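Local coordinates for protein lombricine kinase (Urechis caupo, PDB 3JPZ) that catalyses the reversible transfer of a phosphoryl group between ATP and the guanidino compound lombricine, as a member of the phosphagen kinase family, at residues Pro293-Ile298 with Leu304-Thr309; Gln288-Pro293 with Asp319-Ser324; Glu110-Ser115 with Ala353-Lys358. One frame throughout, in Å; residues are numbered along the deposited sequence. Where two conformers were deposited one is given.

In the fold
The three contacts show how helices and loops pack against the large antiparallel sheet of the catalytic domain, from its edge strand 304-307 inward to strand 113-122. Interactions 1 and 2 adjoin, their centres about 6 Å apart: they share Pro-293, and strands 304-307 and 320-325 are sheet neighbours, joined by Arg-307 O and Asp-322 N at 2.8 Å. Interaction 3, centred about 10 Å from interaction 2, meets it where Gln-288 and Leu-289 pack on Leu-354; its nearest atoms are about 7 Å from interaction 1. Interactions 1 and 3 hold nucleotide-site residues: Arg-307, Thr-309 and Ser-115 bind ADP in a structure of this protein, though no ADP is bound to this chain here.

Interaction 1 (Pro293-Ile298 with Leu304-Thr309); sequences PKFEDI and LQKRGT
A salt bridge and an aromatic contact converge on one side chain, Lys-306, which reaches from strand 304-307 to the first turn of helix 295-301. The ionic part is made with Glu-296. Lys-306 NZ donates to Glu-296 OE2 at 2.8 Å, on the syn lone pair of that oxygen, the one on the side of OE1. A weak second bond runs from Lys-306 NZ to Glu-296 OE1 at 3.1 Å, so the ammonium group sits across the mouth of the carboxylate with uneven grip on its two oxygens. The glutamate chain is bent at chi2 (62°) and meets the lysine at about a right angle.

The setting is a tight helix-to-strand connection. Helix 295-301, with Lys-294 at its N-cap position, is followed almost at once by strand 304-307, an outermost strand of the large antiparallel sheet in this chain, and the chain folds back so that the strand faces the helix it has just left. It leads into the nucleotide site: Arg-307 and Thr-309 bind ADP in a structure of this protein, and Arg-307 NH1 forms a salt bridge with Glu-312.

The nonpolar part belongs to Phe-295. Its ring approaches the aliphatic portion of Lys-306 obliquely, with Phe-295 CZ 3.3 Å from Lys-306 CD and Phe-295 CE2 3.6 Å from Lys-306 CE. Phe-295 holds CG anti to its backbone nitrogen (chi1 175°), which carries the far end of the ring to the lysine. Lys-306 starts out extended and then bends at both chi3 and chi4, laying its methylenes by the ring while the nitrogen turns off to Glu-296. Beyond the pair, Phe-295 packs edge-to-face with Tyr-321 and also touches Leu-286, while Lys-306 rests on Tyr-321 and Val-299.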
ATOM      1  N   PRO A 293     -22.005  20.247  30.587  1.00 19.44           N
ATOM      2  CA  PRO A 293     -22.033  18.792  30.793  1.00 18.96           C
ATOM      3  C   PRO A 293     -22.789  18.024  29.708  1.00 21.86           C
ATOM      4  O   PRO A 293     -22.473  16.861  29.481  1.00 18.65           O
ATOM      5  CB  PRO A 293     -22.753  18.639  32.135  1.00 24.40           C
ATOM      6  CG  PRO A 293     -22.529  19.926  32.837  1.00 36.24           C
ATOM      7  CD  PRO A 293     -22.462  20.983  31.780  1.00 35.92           C
ATOM      8  N   LYS A 294     -23.755  18.660  29.048  1.00 15.24           N
ATOM      9  CA  LYS A 294     -24.574  17.979  28.053  1.00 13.00           C
ATOM     10  C   LYS A 294     -24.158  18.360  26.633  1.00 14.98           C
ATOM     11  O   LYS A 294     -24.899  18.156  25.677  1.00 17.21           O
ATOM     12  CB  LYS A 294     -26.052  18.309  28.268  1.00 13.05           C
ATOM     13  CG  LYS A 294     -26.562  17.981  29.678  1.00 18.65           C
ATOM     14  CD  LYS A 294     -27.906  17.256  29.633  1.00 38.07           C
ATOM     15  CE  LYS A 294     -28.802  17.610  30.819  1.00 47.41           C
ATOM     16  NZ  LYS A 294     -28.351  17.005  32.105  1.00 53.01           N
ATOM     17  N   PHE A 295     -22.955  18.894  26.504  1.00 19.43           N
ATOM     18  CA  PHE A 295     -22.468  19.397  25.226  1.00 25.27           C
ATOM     19  C   PHE A 295     -22.472  18.287  24.182  1.00 13.09           C
ATOM     20  O   PHE A 295     -23.022  18.445  23.094  1.00 17.91           O
ATOM     21  CB  PHE A 295     -21.064  19.983  25.415  1.00 17.29           C
ATOM     22  CG  PHE A 295     -20.401  20.438  24.141  1.00 16.12           C
ATOM     23  CD1 PHE A 295     -21.085  21.205  23.210  1.00 13.26           C
ATOM     24  CD2 PHE A 295     -19.070  20.129  23.900  1.00 19.06           C
ATOM     25  CE1 PHE A 295     -20.467  21.630  22.056  1.00 21.41           C
ATOM     26  CE2 PHE A 295     -18.440  20.562  22.744  1.00 21.99           C
ATOM     27  CZ  PHE A 295     -19.133  21.313  21.825  1.00 20.85           C
ATOM     28  N   GLU A 296     -21.866  17.157  24.534  1.00 14.68           N
ATOM     29  CA  GLU A 296     -21.746  16.019  23.631  1.00 22.22           C
ATOM     30  C   GLU A 296     -23.115  15.461  23.293  1.00 16.53           C
ATOM     31  O   GLU A 296     -23.403  15.099  22.151  1.00 12.36           O
ATOM     32  CB  GLU A 296     -20.927  14.919  24.294  1.00 20.04           C
ATOM     33  CG  GLU A 296     -20.059  14.174  23.338  1.00 25.94           C
ATOM     34  CD  GLU A 296     -19.053  15.085  22.698  1.00 16.98           C
ATOM     35  OE1 GLU A 296     -18.352  15.803  23.443  1.00 18.36           O
ATOM     36  OE2 GLU A 296     -18.989  15.101  21.454  1.00 31.73           O
ATOM     37  N   ASP A 297     -23.947  15.374  24.318  1.00 13.05           N
ATOM     38  CA  ASP A 297     -25.312  14.912  24.162  1.00 12.53           C
ATOM     39  C   ASP A 297     -25.996  15.753  23.089  1.00 13.39           C
ATOM     40  O   ASP A 297     -26.674  15.228  22.215  1.00 12.88           O
ATOM     41  CB  ASP A 297     -26.104  15.059  25.472  1.00 14.15           C
ATOM     42  CG  ASP A 297     -25.277  14.752  26.724  1.00 40.14           C
ATOM     43  OD1 ASP A 297     -24.081  15.119  26.800  1.00 32.58           O
ATOM     44  OD2 ASP A 297     -25.850  14.161  27.662  1.00 46.60           O
ATOM     45  N   ILE A 298     -25.801  17.065  23.172  1.00 13.59           N
ATOM     46  CA  ILE A 298     -26.516  18.024  22.343  1.00 14.98           C
ATOM     47  C   ILE A 298     -26.144  17.864  20.876  1.00 13.66           C
ATOM     48  O   ILE A 298     -27.002  17.838  19.995  1.00 11.75           O
ATOM     49  CB  ILE A 298     -26.211  19.459  22.806  1.00 16.92           C
ATOM     50  CG1 ILE A 298     -26.941  19.736  24.127  1.00 18.76           C
ATOM     51  CG2 ILE A 298     -26.612  20.463  21.739  1.00 18.33           C
ATOM     52  CD1 ILE A 298     -26.279  20.775  25.004  1.00 13.13           C
ATOM     53  N   LEU A 304     -25.356  15.937  14.541  1.00 10.97           N
ATOM     54  CA  LEU A 304     -24.157  16.616  14.107  1.00 12.52           C
ATOM     55  C   LEU A 304     -22.899  15.897  14.570  1.00 11.19           C
ATOM     56  O   LEU A 304     -22.907  15.160  15.550  1.00 11.53           O
ATOM     57  CB  LEU A 304     -24.147  18.041  14.648  1.00 11.39           C
ATOM     58  CG  LEU A 304     -25.338  18.919  14.259  1.00 11.23           C
ATOM     59  CD1 LEU A 304     -25.335  20.154  15.124  1.00 10.79           C
ATOM     60  CD2 LEU A 304     -25.284  19.272  12.776  1.00 16.20           C
ATOM     61  N   GLN A 305     -21.816  16.131  13.851  1.00 11.79           N
ATOM     62  CA  GLN A 305     -20.499  15.697  14.278  1.00 16.97           C
ATOM     63  C   GLN A 305     -19.618  16.903  14.564  1.00 22.70           C
ATOM     64  O   GLN A 305     -19.811  17.993  14.014  1.00 11.33           O
ATOM     65  CB  GLN A 305     -19.841  14.829  13.221  1.00 12.14           C
ATOM     66  CG  GLN A 305     -20.503  13.495  13.029  1.00 17.39           C
ATOM     67  CD  GLN A 305     -19.682  12.596  12.147  1.00 21.36           C
ATOM     68  OE1 GLN A 305     -19.611  12.795  10.934  1.00 12.25           O
ATOM     69  NE2 GLN A 305     -19.040  11.604  12.752  1.00 15.26           N
ATOM     70  N   LYS A 306     -18.631  16.679  15.418  1.00 11.94           N
ATOM     71  CA  LYS A 306     -17.851  17.747  15.992  1.00 12.60           C
ATOM     72  C   LYS A 306     -16.387  17.346  16.041  1.00 11.99           C
ATOM     73  O   LYS A 306     -16.050  16.199  16.361  1.00 13.35           O
ATOM     74  CB  LYS A 306     -18.360  18.023  17.406  1.00 12.11           C
ATOM     75  CG  LYS A 306     -17.408  18.795  18.280  1.00 14.08           C
ATOM     76  CD  LYS A 306     -18.042  19.114  19.645  1.00 11.96           C
ATOM     77  CE  LYS A 306     -18.390  17.859  20.403  1.00 12.19           C
ATOM     78  NZ  LYS A 306     -17.187  17.123  20.861  1.00 12.75           N
ATOM     79  N   ARG A 307     -15.527  18.300  15.721  1.00 12.19           N
ATOM     80  CA  ARG A 307     -14.092  18.126  15.842  1.00 12.28           C
ATOM     81  C   ARG A 307     -13.474  19.505  15.951  1.00 12.83           C
ATOM     82  O   ARG A 307     -14.185  20.515  15.902  1.00 12.21           O
ATOM     83  CB  ARG A 307     -13.524  17.337  14.655  1.00 12.63           C
ATOM     84  CG  ARG A 307     -13.630  18.028  13.311  1.00 12.13           C
ATOM     85  CD  ARG A 307     -13.256  17.080  12.199  1.00 12.17           C
ATOM     86  NE  ARG A 307     -13.107  17.745  10.910  1.00 13.36           N
ATOM     87  CZ  ARG A 307     -13.020  17.107   9.746  1.00 13.38           C
ATOM     88  NH1 ARG A 307     -13.071  15.786   9.709  1.00 16.66           N
ATOM     89  NH2 ARG A 307     -12.883  17.786   8.614  1.00 12.53           N
ATOM     90  N   GLY A 308     -12.160  19.553  16.131  1.00 20.66           N
ATOM     91  CA  GLY A 308     -11.460  20.815  16.207  1.00 21.19           C
ATOM     92  C   GLY A 308     -11.395  21.429  14.826  1.00 25.23           C
ATOM     93  O   GLY A 308     -11.894  20.851  13.851  1.00 20.71           O
ATOM     94  N   THR A 309     -10.761  22.587  14.733  1.00 20.85           N
ATOM     95  CA  THR A 309     -10.750  23.343  13.485  1.00 23.90           C
ATOM     96  C   THR A 309      -9.775  22.803  12.448  1.00 23.49           C
ATOM     97  O   THR A 309      -9.860  23.166  11.275  1.00 33.04           O
ATOM     98  CB  THR A 309     -10.394  24.808  13.733  1.00 21.48           C
ATOM     99  OG1 THR A 309      -9.347  24.886  14.707  1.00 29.88           O
ATOM    100  CG2 THR A 309     -11.609  25.574  14.220  1.00 30.93           C
TER

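Interaction 2 (Gln288-Pro293 with Asp319-Ser324); sequences QLSKHP and DVYDIS
With chi1 at 56°, Ser-290 places OG between its backbone nitrogen and carbonyl carbon, and CB is left as the atom that meets Tyr-321. The tyrosine, its CG anti to the carbonyl carbon (chi1 -64°), extends its ring from strand 320-325 to that methylene. The contact therefore joins an inner strand of the antiparallel catalytic-domain sheet to a short 3-10 turn, 289-291, in the connection between strand 279-285 and helix 295-301.

At its centre the packing is close. Ser-290 CB lies 3.2 Å from Tyr-321 OH and 3.5 Å from Tyr-321 CE1, an oblique approach at the phenol end of the ring. Although two hydroxyls come near each other, Ser-290 OG is 3.7 Å from Tyr-321 OH and spends its hydrogen bond elsewhere, on the backbone oxygen of Leu-286, with a weaker one to that of His-287. The backbone of the 3-10 turn points CB at the tyrosine, while the bond to Leu-286 fixes the rotation of the hydroxyl. Tyr-321 itself is held in the sheet by backbone pairing with Val-284.

Electrostatics add a looser link nearer the surface. Asp-319, two residues before the tyrosine, receives a hydrogen bond from His-287 ND1 on OD2, and the same oxygen attracts the ammonium group of Lys-291. The lysine chain runs out from the 3-10 turn and bends at its last torsion, crossing the aspartate at about a right angle. The histidine, which lies just before Gln-288, probably steadies the carboxylate that the lysine meets from across the contact. The resulting salt bridge is long, suggesting a general attraction between the charges more than a firm bond: Lys-291 NZ stands 3.6 Å from Asp-319 OD2.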
ATOM      1  N   GLN A 288     -19.023  28.807  26.119  1.00 14.09           N
ATOM      2  CA  GLN A 288     -19.743  28.335  27.291  1.00 29.22           C
ATOM      3  C   GLN A 288     -20.292  26.939  27.090  1.00 19.36           C
ATOM      4  O   GLN A 288     -20.248  26.107  27.993  1.00 12.16           O
ATOM      5  CB  GLN A 288     -20.887  29.297  27.613  1.00 28.48           C
ATOM      6  CG  GLN A 288     -20.410  30.673  28.008  1.00 26.12           C
ATOM      7  CD  GLN A 288     -19.295  30.601  29.023  1.00 28.78           C
ATOM      8  OE1 GLN A 288     -19.470  30.053  30.112  1.00 37.25           O
ATOM      9  NE2 GLN A 288     -18.129  31.136  28.667  1.00 43.42           N
ATOM     10  N   LEU A 289     -20.795  26.679  25.894  1.00 11.52           N
ATOM     11  CA  LEU A 289     -21.573  25.467  25.650  1.00 12.07           C
ATOM     12  C   LEU A 289     -20.675  24.236  25.665  1.00 11.84           C
ATOM     13  O   LEU A 289     -21.095  23.148  26.057  1.00 12.64           O
ATOM     14  CB  LEU A 289     -22.319  25.573  24.321  1.00 16.25           C
ATOM     15  CG  LEU A 289     -23.308  24.443  24.051  1.00 10.90           C
ATOM     16  CD1 LEU A 289     -24.345  24.375  25.167  1.00 13.05           C
ATOM     17  CD2 LEU A 289     -23.972  24.617  22.700  1.00 18.25           C
ATOM     18  N   SER A 290     -19.432  24.422  25.242  1.00 21.38           N
ATOM     19  CA  SER A 290     -18.465  23.339  25.205  1.00 24.34           C
ATOM     20  C   SER A 290     -18.022  22.937  26.610  1.00 26.05           C
ATOM     21  O   SER A 290     -17.438  21.872  26.804  1.00 26.70           O
ATOM     22  CB  SER A 290     -17.244  23.754  24.399  1.00 30.93           C
ATOM     23  OG  SER A 290     -16.681  24.942  24.918  1.00 23.32           O
ATOM     24  N   LYS A 291     -18.282  23.801  27.583  1.00 21.64           N
ATOM     25  CA  LYS A 291     -18.008  23.474  28.975  1.00 14.41           C
ATOM     26  C   LYS A 291     -19.248  22.877  29.626  1.00 20.63           C
ATOM     27  O   LYS A 291     -19.201  22.418  30.769  1.00 15.96           O
ATOM     28  CB  LYS A 291     -17.573  24.717  29.750  1.00 25.46           C
ATOM     29  CG  LYS A 291     -16.498  25.540  29.070  1.00 24.21           C
ATOM     30  CD  LYS A 291     -16.106  26.751  29.920  1.00 31.17           C
ATOM     31  CE  LYS A 291     -15.458  27.858  29.088  1.00 41.48           C
ATOM     32  NZ  LYS A 291     -14.472  27.351  28.087  1.00 38.93           N
ATOM     33  N   HIS A 292     -20.360  22.887  28.897  1.00 20.76           N
ATOM     34  CA  HIS A 292     -21.613  22.365  29.426  1.00 17.75           C
ATOM     35  C   HIS A 292     -21.582  20.836  29.457  1.00 20.14           C
ATOM     36  O   HIS A 292     -21.186  20.200  28.478  1.00 15.90           O
ATOM     37  CB  HIS A 292     -22.802  22.848  28.595  1.00 20.35           C
ATOM     38  CG  HIS A 292     -24.126  22.646  29.268  1.00 14.34           C
ATOM     39  ND1 HIS A 292     -24.816  21.454  29.210  1.00 15.00           N
ATOM     40  CD2 HIS A 292     -24.882  23.481  30.021  1.00 11.89           C
ATOM     41  CE1 HIS A 292     -25.943  21.565  29.894  1.00 18.79           C
ATOM     42  NE2 HIS A 292     -26.007  22.785  30.397  1.00 15.45           N
ATOM     43  N   PRO A 293     -22.005  20.247  30.587  1.00 19.44           N
ATOM     44  CA  PRO A 293     -22.033  18.792  30.793  1.00 18.96           C
ATOM     45  C   PRO A 293     -22.789  18.024  29.708  1.00 21.86           C
ATOM     46  O   PRO A 293     -22.473  16.861  29.481  1.00 18.65           O
ATOM     47  CB  PRO A 293     -22.753  18.639  32.135  1.00 24.40           C
ATOM     48  CG  PRO A 293     -22.529  19.926  32.837  1.00 36.24           C
ATOM     49  CD  PRO A 293     -22.462  20.983  31.780  1.00 35.92           C
ATOM     50  N   ASP A 319     -12.185  27.640  21.333  1.00 11.77           N
ATOM     51  CA  ASP A 319     -13.498  27.044  21.463  1.00 11.62           C
ATOM     52  C   ASP A 319     -14.276  27.110  20.161  1.00 11.48           C
ATOM     53  O   ASP A 319     -15.507  27.155  20.174  1.00 11.93           O
ATOM     54  CB  ASP A 319     -14.270  27.728  22.589  1.00 11.97           C
ATOM     55  CG  ASP A 319     -13.543  27.645  23.903  1.00 18.93           C
ATOM     56  OD1 ASP A 319     -12.758  26.688  24.069  1.00 14.03           O
ATOM     57  OD2 ASP A 319     -13.742  28.531  24.758  1.00 24.09           O
ATOM     58  N   VAL A 320     -13.558  27.114  19.045  1.00 11.32           N
ATOM     59  CA  VAL A 320     -14.184  27.022  17.732  1.00 11.20           C
ATOM     60  C   VAL A 320     -14.193  25.560  17.280  1.00 11.22           C
ATOM     61  O   VAL A 320     -13.143  24.936  17.123  1.00 11.38           O
ATOM     62  CB  VAL A 320     -13.447  27.853  16.687  1.00 11.31           C
ATOM     63  CG1 VAL A 320     -14.116  27.692  15.323  1.00 10.92           C
ATOM     64  CG2 VAL A 320     -13.404  29.333  17.109  1.00 16.71           C
ATOM     65  N   TYR A 321     -15.383  25.017  17.098  1.00 11.80           N
ATOM     66  CA  TYR A 321     -15.531  23.640  16.670  1.00 11.44           C
ATOM     67  C   TYR A 321     -16.001  23.558  15.232  1.00 12.28           C
ATOM     68  O   TYR A 321     -16.807  24.361  14.777  1.00 11.77           O
ATOM     69  CB  TYR A 321     -16.523  22.922  17.558  1.00 11.57           C
ATOM     70  CG  TYR A 321     -16.065  22.812  18.975  1.00 11.63           C
ATOM     71  CD1 TYR A 321     -16.231  23.865  19.861  1.00 24.28           C
ATOM     72  CD2 TYR A 321     -15.455  21.663  19.429  1.00 11.83           C
ATOM     73  CE1 TYR A 321     -15.809  23.766  21.160  1.00 19.88           C
ATOM     74  CE2 TYR A 321     -15.024  21.558  20.723  1.00 12.15           C
ATOM     75  CZ  TYR A 321     -15.210  22.607  21.585  1.00 11.91           C
ATOM     76  OH  TYR A 321     -14.782  22.494  22.880  1.00 14.93           O
ATOM     77  N   ASP A 322     -15.478  22.574  14.522  1.00 12.69           N
ATOM     78  CA  ASP A 322     -16.018  22.221  13.237  1.00 11.22           C
ATOM     79  C   ASP A 322     -17.234  21.340  13.473  1.00 11.28           C
ATOM     80  O   ASP A 322     -17.137  20.254  14.043  1.00 11.59           O
ATOM     81  CB  ASP A 322     -14.988  21.478  12.407  1.00 11.06           C
ATOM     82  CG  ASP A 322     -15.527  21.077  11.061  1.00 11.39           C
ATOM     83  OD1 ASP A 322     -16.507  20.296  11.017  1.00 22.24           O
ATOM     84  OD2 ASP A 322     -14.987  21.560  10.050  1.00 15.94           O
ATOM     85  N   ILE A 323     -18.380  21.837  13.041  1.00 11.28           N
ATOM     86  CA  ILE A 323     -19.651  21.177  13.260  1.00 11.58           C
ATOM     87  C   ILE A 323     -20.230  20.884  11.891  1.00 11.72           C
ATOM     88  O   ILE A 323     -20.286  21.758  11.023  1.00 12.27           O
ATOM     89  CB  ILE A 323     -20.578  22.062  14.079  1.00 11.50           C
ATOM     90  CG1 ILE A 323     -19.988  22.255  15.479  1.00 12.69           C
ATOM     91  CG2 ILE A 323     -21.983  21.472  14.154  1.00 12.82           C
ATOM     92  CD1 ILE A 323     -20.239  21.121  16.429  1.00 12.66           C
ATOM     93  N   SER A 324     -20.669  19.647  11.710  0.70 11.98           N
ATOM     94  CA  SER A 324     -21.135  19.185  10.415  0.70 12.87           C
ATOM     95  C   SER A 324     -22.326  18.258  10.589  0.70 17.13           C
ATOM     96  O   SER A 324     -22.624  17.811  11.698  0.70 11.96           O
ATOM     97  CB  SER A 324     -20.012  18.449   9.685  0.70 11.99           C
ATOM     98  OG  SER A 324     -19.497  17.393  10.480  0.70 11.71           O
TER

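Interaction 3 (Glu110-Ser115 with Ala353-Lys358); sequences EKYVKS and ALEAGK
One hydrogen bond carries this contact: Tyr-112 OH donates over a short 2.5 Å to Glu-355 OE1, which accepts on its syn lone pair. Glu-355 OE2 is also near, 2.9 Å from Tyr-112 OH, so the phenol oxygen faces the open end of the carboxylate. The two side chains arrive from opposite directions, the glutamate extended beyond CG.

The carboxylate meets the ring at its edge. Glu-355 OE1 lies there in the ring plane, and Glu-355 OE2 comes within 3.3 Å of Tyr-112 CE2; the ring and carboxylate planes are turned 36° apart. Ile-348, Glu-351 and Gln-352 of helix 333-355 also touch the tyrosine.

The bond joins the residue just ahead of strand 113-122, a central strand of the large sheet that carries Ser-115, which binds ADP in a structure of this protein, to the last turn of helix 333-355. That helix ends in a Schellman motif at Gly-357, with Lys-358 N bonded back to Ala-353 O at 2.9 Å.

A phenol hydrogen bond this short to a carboxylate suggests a strong, charge-assisted interaction: the phenol proton would be drawn toward the carboxylate and may lower the pKa of Glu-355.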
ATOM      1  N   GLU A 110     -22.182  35.999  12.706  1.00 12.65           N
ATOM      2  CA  GLU A 110     -20.778  35.751  12.447  1.00 12.35           C
ATOM      3  C   GLU A 110     -19.900  36.046  13.654  1.00 12.55           C
ATOM      4  O   GLU A 110     -18.706  35.850  13.597  1.00 12.79           O
ATOM      5  CB  GLU A 110     -20.323  36.522  11.209  1.00 12.77           C
ATOM      6  CG  GLU A 110     -21.036  36.031   9.975  1.00 12.65           C
ATOM      7  CD  GLU A 110     -20.709  36.807   8.724  1.00 13.29           C
ATOM      8  OE1 GLU A 110     -20.132  37.912   8.826  1.00 14.61           O
ATOM      9  OE2 GLU A 110     -21.048  36.307   7.633  1.00 13.94           O
ATOM     10  N   LYS A 111     -20.499  36.484  14.755  1.00 20.01           N
ATOM     11  CA  LYS A 111     -19.786  36.522  16.029  1.00 18.50           C
ATOM     12  C   LYS A 111     -19.519  35.093  16.498  1.00 13.33           C
ATOM     13  O   LYS A 111     -18.605  34.834  17.281  1.00 19.56           O
ATOM     14  CB  LYS A 111     -20.593  37.276  17.082  1.00 21.74           C
ATOM     15  CG  LYS A 111     -20.665  38.779  16.838  1.00 25.15           C
ATOM     16  CD  LYS A 111     -21.367  39.510  17.976  1.00 13.94           C
ATOM     17  CE  LYS A 111     -22.851  39.230  18.007  1.00 14.96           C
ATOM     18  NZ  LYS A 111     -23.503  39.653  16.753  1.00 24.82           N
ATOM     19  N   TYR A 112     -20.335  34.170  16.014  1.00 11.99           N
ATOM     20  CA  TYR A 112     -20.230  32.778  16.415  1.00 14.79           C
ATOM     21  C   TYR A 112     -19.709  31.906  15.273  1.00 12.20           C
ATOM     22  O   TYR A 112     -18.711  31.203  15.437  1.00 13.03           O
ATOM     23  CB  TYR A 112     -21.582  32.298  16.947  1.00 11.88           C
ATOM     24  CG  TYR A 112     -22.015  33.082  18.172  1.00 13.24           C
ATOM     25  CD1 TYR A 112     -22.832  34.193  18.055  1.00 11.64           C
ATOM     26  CD2 TYR A 112     -21.566  32.731  19.441  1.00 12.93           C
ATOM     27  CE1 TYR A 112     -23.221  34.919  19.173  1.00 11.81           C
ATOM     28  CE2 TYR A 112     -21.939  33.462  20.565  1.00 12.09           C
ATOM     29  CZ  TYR A 112     -22.767  34.547  20.421  1.00 12.38           C
ATOM     30  OH  TYR A 112     -23.147  35.265  21.534  1.00 12.68           O
ATOM     31  N   VAL A 113     -20.354  31.963  14.109  1.00 11.83           N
ATOM     32  CA  VAL A 113     -19.889  31.177  12.974  1.00 11.39           C
ATOM     33  C   VAL A 113     -18.796  31.897  12.196  1.00 15.00           C
ATOM     34  O   VAL A 113     -19.029  32.962  11.620  1.00 20.49           O
ATOM     35  CB  VAL A 113     -21.043  30.798  12.028  1.00 15.18           C
ATOM     36  CG1 VAL A 113     -20.511  30.048  10.822  1.00 11.44           C
ATOM     37  CG2 VAL A 113     -22.056  29.955  12.764  1.00 11.06           C
ATOM     38  N   LYS A 114     -17.608  31.293  12.179  1.00 12.37           N
ATOM     39  CA  LYS A 114     -16.414  31.890  11.597  1.00 12.62           C
ATOM     40  C   LYS A 114     -16.254  31.558  10.120  1.00 12.35           C
ATOM     41  O   LYS A 114     -15.645  32.311   9.373  1.00 13.67           O
ATOM     42  CB  LYS A 114     -15.179  31.416  12.363  1.00 12.83           C
ATOM     43  CG  LYS A 114     -15.272  31.647  13.870  1.00 12.48           C
ATOM     44  CD  LYS A 114     -15.570  33.109  14.164  1.00 13.66           C
ATOM     45  CE  LYS A 114     -15.758  33.371  15.657  1.00 18.62           C
ATOM     46  NZ  LYS A 114     -16.116  34.797  15.910  1.00 32.40           N
ATOM     47  N   SER A 115     -16.797  30.426   9.704  1.00 15.06           N
ATOM     48  CA  SER A 115     -16.720  30.015   8.305  1.00 12.08           C
ATOM     49  C   SER A 115     -17.676  28.865   8.047  1.00 16.14           C
ATOM     50  O   SER A 115     -18.200  28.259   8.973  1.00 17.56           O
ATOM     51  CB  SER A 115     -15.300  29.591   7.936  1.00 12.30           C
ATOM     52  OG  SER A 115     -14.881  28.480   8.706  1.00 18.04           O
ATOM     53  N   ALA A 353     -27.663  31.939  25.699  1.00 17.40           N
ATOM     54  CA  ALA A 353     -28.334  31.685  26.964  1.00 13.43           C
ATOM     55  C   ALA A 353     -27.339  31.599  28.112  1.00 13.36           C
ATOM     56  O   ALA A 353     -27.550  32.199  29.162  1.00 16.06           O
ATOM     57  CB  ALA A 353     -29.140  30.406  26.880  1.00 13.92           C
ATOM     58  N   LEU A 354     -26.262  30.842  27.906  1.00 15.66           N
ATOM     59  CA  LEU A 354     -25.232  30.648  28.921  1.00 24.03           C
ATOM     60  C   LEU A 354     -24.413  31.915  29.132  1.00 23.28           C
ATOM     61  O   LEU A 354     -23.967  32.193  30.241  1.00 24.88           O
ATOM     62  CB  LEU A 354     -24.296  29.508  28.513  1.00 15.34           C
ATOM     63  CG  LEU A 354     -24.932  28.124  28.397  1.00 19.81           C
ATOM     64  CD1 LEU A 354     -23.994  27.157  27.691  1.00 20.04           C
ATOM     65  CD2 LEU A 354     -25.312  27.599  29.778  1.00 26.53           C
ATOM     66  N   GLU A 355     -24.200  32.664  28.055  1.00 15.63           N
ATOM     67  CA  GLU A 355     -23.499  33.940  28.133  1.00 21.49           C
ATOM     68  C   GLU A 355     -24.265  34.886  29.046  1.00 25.14           C
ATOM     69  O   GLU A 355     -23.672  35.729  29.720  1.00 37.22           O
ATOM     70  CB  GLU A 355     -23.365  34.570  26.744  1.00 13.25           C
ATOM     71  CG  GLU A 355     -22.337  33.911  25.851  1.00 20.20           C
ATOM     72  CD  GLU A 355     -22.363  34.466  24.429  1.00 21.69           C
ATOM     73  OE1 GLU A 355     -23.350  35.130  24.068  1.00 13.81           O
ATOM     74  OE2 GLU A 355     -21.396  34.252  23.675  1.00 24.32           O
ATOM     75  N   ALA A 356     -25.587  34.738  29.063  1.00 19.54           N
ATOM     76  CA  ALA A 356     -26.445  35.579  29.887  1.00 28.84           C
ATOM     77  C   ALA A 356     -26.601  35.004  31.291  1.00 28.17           C
ATOM     78  O   ALA A 356     -27.261  35.597  32.136  1.00 31.44           O
ATOM     79  CB  ALA A 356     -27.801  35.741  29.233  1.00 25.37           C
ATOM     80  N   GLY A 357     -25.996  33.844  31.528  1.00 33.22           N
ATOM     81  CA  GLY A 357     -26.045  33.202  32.829  1.00 31.50           C
ATOM     82  C   GLY A 357     -27.328  32.426  33.059  1.00 24.66           C
ATOM     83  O   GLY A 357     -27.761  32.260  34.197  1.00 30.91           O
ATOM     84  N   LYS A 358     -27.928  31.933  31.980  1.00 20.81           N
ATOM     85  CA  LYS A 358     -29.217  31.248  32.062  1.00 14.33           C
ATOM     86  C   LYS A 358     -29.070  29.732  31.912  1.00 14.39           C
ATOM     87  O   LYS A 358     -28.039  29.240  31.465  1.00 18.33           O
ATOM     88  CB  LYS A 358     -30.169  31.771  30.982  1.00 39.88           C
ATOM     89  CG  LYS A 358     -30.627  33.211  31.177  1.00 54.61           C
ATOM     90  CD  LYS A 358     -31.563  33.647  30.053  1.00 63.38           C
ATOM     91  CE  LYS A 358     -32.056  35.076  30.242  1.00 69.23           C
ATOM     92  NZ  LYS A 358     -32.892  35.534  29.094  1.00 75.92           N
TER